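Local coordinates for putative phosphosugar isomerases (Salmonella typhimurium LT2, PDB 3FKJ), which is a putative phosphosugar isomerase with a SIS domain that probably binds a carbohydrate derivative, at residues R113-Y124 / E132-W142. Residues are numbered along the deposited sequence; the frame is centred on the assembly and turned at random.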
loop_
_atom_site.group_PDB
_atom_site.type_symbol
_atom_site.label_atom_id
_atom_site.label_comp_id
_atom_site.label_asym_id
_atom_site.label_seq_id
_atom_site.Cartn_x
_atom_site.Cartn_y
_atom_site.Cartn_z
ATOM N N ARG A 113 -19.450 -12.345 -5.202
ATOM C CA ARG A 113 -20.476 -13.371 -5.283
ATOM C C ARG A 113 -20.858 -13.708 -6.738
ATOM O O ARG A 113 -21.027 -14.860 -7.063
ATOM C CB ARG A 113 -21.719 -12.973 -4.472
ATOM C CG ARG A 113 -22.850 -14.022 -4.586
ATOM C CD ARG A 113 -24.036 -13.765 -3.680
ATOM N NE ARG A 113 -23.786 -14.049 -2.267
ATOM C CZ ARG A 113 -24.672 -13.806 -1.299
ATOM N NH1 ARG A 113 -25.852 -13.303 -1.600
ATOM N NH2 ARG A 113 -24.407 -14.069 -0.030
ATOM N N GLU A 114 -20.972 -12.709 -7.612
ATOM C CA GLU A 114 -21.227 -12.962 -9.045
ATOM C C GLU A 114 -20.121 -13.778 -9.739
ATOM O O GLU A 114 -20.372 -14.485 -10.716
ATOM C CB GLU A 114 -21.427 -11.645 -9.796
ATOM C CG GLU A 114 -22.700 -10.887 -9.409
ATOM C CD GLU A 114 -22.774 -9.474 -9.988
ATOM O OE1 GLU A 114 -21.733 -8.937 -10.459
ATOM O OE2 GLU A 114 -23.886 -8.902 -9.957
ATOM N N LYS A 115 -18.907 -13.666 -9.221
ATOM C CA LYS A 115 -17.724 -14.369 -9.724
ATOM C C LYS A 115 -17.576 -15.775 -9.143
ATOM O O LYS A 115 -16.771 -16.576 -9.630
ATOM C CB LYS A 115 -16.470 -13.541 -9.390
ATOM C CG LYS A 115 -15.782 -12.830 -10.547
ATOM C CD LYS A 115 -16.663 -12.010 -11.443
ATOM C CE LYS A 115 -15.811 -11.548 -12.628
ATOM N NZ LYS A 115 -16.471 -10.599 -13.573
ATOM N N GLY A 116 -18.351 -16.086 -8.113
ATOM C CA GLY A 116 -18.341 -17.413 -7.492
ATOM C C GLY A 116 -17.516 -17.508 -6.214
ATOM O O GLY A 116 -17.388 -18.582 -5.645
ATOM N N ALA A 117 -16.966 -16.385 -5.760
ATOM C CA ALA A 117 -16.170 -16.334 -4.524
ATOM C C ALA A 117 -17.079 -16.455 -3.304
ATOM O O ALA A 117 -18.248 -16.017 -3.352
ATOM C CB ALA A 117 -15.372 -15.038 -4.456
ATOM N N ALA A 118 -16.573 -17.081 -2.238
ATOM C CA ALA A 118 -17.199 -16.949 -0.927
ATOM C C ALA A 118 -16.934 -15.554 -0.398
ATOM O O ALA A 118 -15.808 -15.024 -0.537
ATOM C CB ALA A 118 -16.705 -17.990 0.048
ATOM N N THR A 119 -17.960 -14.965 0.214
ATOM C CA THR A 119 -17.848 -13.642 0.802
ATOM C C THR A 119 -18.041 -13.713 2.336
ATOM O O THR A 119 -18.937 -14.364 2.802
ATOM C CB THR A 119 -18.866 -12.654 0.169
ATOM O OG1 THR A 119 -20.180 -13.219 0.234
ATOM C CG2 THR A 119 -18.524 -12.366 -1.265
ATOM N N ILE A 120 -17.142 -13.075 3.093
ATOM C CA ILE A 120 -17.299 -12.917 4.552
ATOM C C ILE A 120 -17.427 -11.416 4.803
ATOM O O ILE A 120 -16.525 -10.629 4.447
ATOM C CB ILE A 120 -16.090 -13.469 5.364
ATOM C CG1 ILE A 120 -15.809 -14.957 5.051
ATOM C CG2 ILE A 120 -16.306 -13.263 6.868
ATOM C CD1 ILE A 120 -14.516 -15.484 5.669
ATOM N N GLY A 121 -18.539 -11.021 5.408
ATOM C CA GLY A 121 -18.814 -9.620 5.701
ATOM C C GLY A 121 -18.684 -9.319 7.175
ATOM O O GLY A 121 -19.386 -9.935 7.997
ATOM N N LEU A 122 -17.795 -8.369 7.507
ATOM C CA LEU A 122 -17.672 -7.834 8.878
ATOM C C LEU A 122 -18.491 -6.531 8.984
ATOM O O LEU A 122 -18.275 -5.576 8.210
ATOM C CB LEU A 122 -16.198 -7.568 9.222
ATOM C CG LEU A 122 -15.212 -8.702 9.539
ATOM C CD1 LEU A 122 -15.094 -9.696 8.405
ATOM C CD2 LEU A 122 -13.863 -8.074 9.789
ATOM N N VAL A 123 -19.446 -6.502 9.911
ATOM C CA VAL A 123 -20.311 -5.326 10.104
ATOM C C VAL A 123 -20.393 -4.994 11.584
ATOM O O VAL A 123 -20.193 -5.853 12.427
ATOM C CB VAL A 123 -21.766 -5.537 9.553
ATOM C CG1 VAL A 123 -21.756 -5.913 8.075
ATOM C CG2 VAL A 123 -22.543 -6.579 10.381
ATOM N N TYR A 124 -20.646 -3.737 11.894
ATOM C CA TYR A 124 -20.974 -3.354 13.263
ATOM C C TYR A 124 -22.507 -3.396 13.438
ATOM O O TYR A 124 -23.025 -3.914 14.435
ATOM C CB TYR A 124 -20.408 -1.972 13.598
ATOM C CG TYR A 124 -20.872 -1.449 14.947
ATOM C CD1 TYR A 124 -20.546 -2.116 16.118
ATOM C CD2 TYR A 124 -21.628 -0.293 15.042
ATOM C CE1 TYR A 124 -20.957 -1.654 17.351
ATOM C CE2 TYR A 124 -22.057 0.183 16.277
ATOM C CZ TYR A 124 -21.714 -0.503 17.430
ATOM O OH TYR A 124 -22.128 -0.043 18.664
ATOM N N GLU A 132 -26.544 -8.416 2.522
ATOM C CA GLU A 132 -27.228 -9.043 1.389
ATOM C C GLU A 132 -26.291 -9.954 0.571
ATOM O O GLU A 132 -26.679 -11.049 0.138
ATOM C CB GLU A 132 -27.848 -7.971 0.489
ATOM C CG GLU A 132 -28.788 -8.529 -0.558
ATOM C CD GLU A 132 -29.434 -7.455 -1.416
ATOM O OE1 GLU A 132 -29.867 -6.417 -0.869
ATOM O OE2 GLU A 132 -29.522 -7.668 -2.645
ATOM N N TYR A 133 -25.059 -9.495 0.369
ATOM C CA TYR A 133 -24.086 -10.195 -0.459
ATOM C C TYR A 133 -22.989 -10.880 0.350
ATOM O O TYR A 133 -21.948 -11.234 -0.203
ATOM C CB TYR A 133 -23.461 -9.201 -1.425
ATOM C CG TYR A 133 -24.472 -8.565 -2.336
ATOM C CD1 TYR A 133 -25.108 -9.313 -3.326
ATOM C CD2 TYR A 133 -24.818 -7.227 -2.199
ATOM C CE1 TYR A 133 -26.034 -8.731 -4.176
ATOM C CE2 TYR A 133 -25.748 -6.644 -3.031
ATOM C CZ TYR A 133 -26.346 -7.394 -4.020
ATOM O OH TYR A 133 -27.246 -6.801 -4.853
ATOM N N SER A 134 -23.224 -11.089 1.642
ATOM C CA SER A 134 -22.276 -11.766 2.517
ATOM C C SER A 134 -22.758 -13.174 2.768
ATOM O O SER A 134 -23.817 -13.361 3.360
ATOM C CB SER A 134 -22.163 -11.032 3.858
ATOM O OG SER A 134 -21.773 -9.671 3.675
ATOM N N ASP A 135 -21.997 -14.171 2.331
ATOM C CA ASP A 135 -22.359 -15.575 2.590
ATOM C C ASP A 135 -22.282 -15.816 4.084
ATOM O O ASP A 135 -23.058 -16.587 4.623
ATOM C CB ASP A 135 -21.418 -16.577 1.876
ATOM C CG ASP A 135 -21.479 -16.480 0.366
ATOM O OD1 ASP A 135 -22.591 -16.239 -0.148
ATOM O OD2 ASP A 135 -20.432 -16.664 -0.308
ATOM N N TYR A 136 -21.304 -15.178 4.730
ATOM C CA TYR A 136 -21.116 -15.286 6.167
ATOM C C TYR A 136 -20.975 -13.881 6.722
ATOM O O TYR A 136 -20.344 -13.028 6.092
ATOM C CB TYR A 136 -19.878 -16.129 6.487
ATOM C CG TYR A 136 -19.802 -17.468 5.763
ATOM C CD1 TYR A 136 -19.245 -17.564 4.480
ATOM C CD2 TYR A 136 -20.295 -18.653 6.369
ATOM C CE1 TYR A 136 -19.184 -18.782 3.811
ATOM C CE2 TYR A 136 -20.226 -19.877 5.705
ATOM C CZ TYR A 136 -19.681 -19.944 4.425
ATOM O OH TYR A 136 -19.605 -21.174 3.788
ATOM N N ILE A 137 -21.561 -13.651 7.892
ATOM C CA ILE A 137 -21.608 -12.340 8.536
ATOM C C ILE A 137 -20.980 -12.397 9.931
ATOM O O ILE A 137 -21.326 -13.249 10.724
ATOM C CB ILE A 137 -23.068 -11.823 8.699
ATOM C CG1 ILE A 137 -23.753 -11.697 7.331
ATOM C CG2 ILE A 137 -23.063 -10.469 9.412
ATOM C CD1 ILE A 137 -25.281 -11.823 7.373
ATOM N N ILE A 138 -20.069 -11.480 10.220
ATOM C CA ILE A 138 -19.513 -11.328 11.553
ATOM C C ILE A 138 -19.939 -9.962 12.068
ATOM O O ILE A 138 -19.705 -8.953 11.423
ATOM C CB ILE A 138 -17.980 -11.443 11.547
ATOM C CG1 ILE A 138 -17.556 -12.906 11.272
ATOM C CG2 ILE A 138 -17.416 -10.940 12.874
ATOM C CD1 ILE A 138 -16.399 -13.091 10.270
ATOM N N GLU A 139 -20.588 -9.930 13.222
ATOM C CA GLU A 139 -20.881 -8.665 13.872
ATOM C C GLU A 139 -19.760 -8.412 14.851
ATOM O O GLU A 139 -19.709 -9.029 15.923
ATOM C CB GLU A 139 -22.207 -8.723 14.585
ATOM C CG GLU A 139 -23.376 -8.751 13.621
ATOM C CD GLU A 139 -24.658 -9.107 14.306
ATOM O OE1 GLU A 139 -25.030 -8.372 15.240
ATOM O OE2 GLU A 139 -25.269 -10.112 13.907
ATOM N N TYR A 140 -18.813 -7.568 14.449
ATOM C CA TYR A 140 -17.677 -7.279 15.297
ATOM C C TYR A 140 -18.131 -6.291 16.338
ATOM O O TYR A 140 -19.161 -5.645 16.177
ATOM C CB TYR A 140 -16.470 -6.744 14.508
ATOM C CG TYR A 140 -16.692 -5.486 13.706
ATOM C CD1 TYR A 140 -16.675 -4.236 14.304
ATOM C CD2 TYR A 140 -16.863 -5.541 12.328
ATOM C CE1 TYR A 140 -16.852 -3.085 13.566
ATOM C CE2 TYR A 140 -17.032 -4.387 11.573
ATOM C CZ TYR A 140 -17.037 -3.164 12.198
ATOM O OH TYR A 140 -17.189 -2.005 11.450
ATOM N N GLN A 141 -17.345 -6.157 17.394
ATOM C CA GLN A 141 -17.622 -5.187 18.427
ATOM C C GLN A 141 -16.820 -3.899 18.284
ATOM O O GLN A 141 -15.698 -3.874 17.759
ATOM C CB GLN A 141 -17.381 -5.827 19.771
ATOM C CG GLN A 141 -18.267 -7.032 19.959
ATOM C CD GLN A 141 -18.669 -7.177 21.351
ATOM O OE1 GLN A 141 -17.991 -7.831 22.115
ATOM N NE2 GLN A 141 -19.742 -6.511 21.730
ATOM N N TRP A 142 -17.437 -2.827 18.756
ATOM C CA TRP A 142 -16.894 -1.499 18.658
ATOM C C TRP A 142 -17.479 -0.614 19.762
ATOM O O TRP A 142 -18.651 -0.688 20.048
ATOM C CB TRP A 142 -17.253 -0.914 17.290
ATOM C CG TRP A 142 -16.866 0.515 17.149
ATOM C CD1 TRP A 142 -15.656 1.004 16.728
ATOM C CD2 TRP A 142 -17.686 1.661 17.441
ATOM N NE1 TRP A 142 -15.678 2.380 16.729
ATOM C CE2 TRP A 142 -16.907 2.812 17.161
ATOM C CE3 TRP A 142 -19.001 1.825 17.891
ATOM C CZ2 TRP A 142 -17.399 4.114 17.335
ATOM C CZ3 TRP A 142 -19.494 3.126 18.070
ATOM C CH2 TRP A 142 -18.689 4.249 17.792
#
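D135 reaches back to strand 118-123 and spreads its carboxylate over two partners. D135 OD1 takes R113 NH2 at 2.8 Å in a salt bridge, the guanidinium and carboxylate planes nearly parallel (11°) but stepped, while D135 OD2 receives the backbone N of T119 at 3.0 Å; both oxygens are met from above the carboxylate plane. Beside it the T119 hydroxyl works both ways: T119 OG1, set between its own backbone N and carbonyl carbon (chi1 53°), donates to Y133 O at 2.7 Å and accepts from D135 N at 2.9 Å, pinning the turn into strand 136-139. From there the strands run parallel, with a nearly straight bond from G121 N to Y136 O. On one face I120 CG2 presses tightly on I138 CD1 (3.4 Å), and L122 lies alongside I138; V123 and I137 meet on the other. Where the strands end, the Y140 ring sets one face, off-centre, against V123 O, and W142 turns its ring edge to the face of Y124, planes at 70°. This is the last beta-alpha-beta step of a parallel sheet in the SIS domain: strand 91-97 flanks 118-123 across from 136-139, an edge strand within this chain, and helices 22-35 and 155-170 cover the I120, L122 and I138 face.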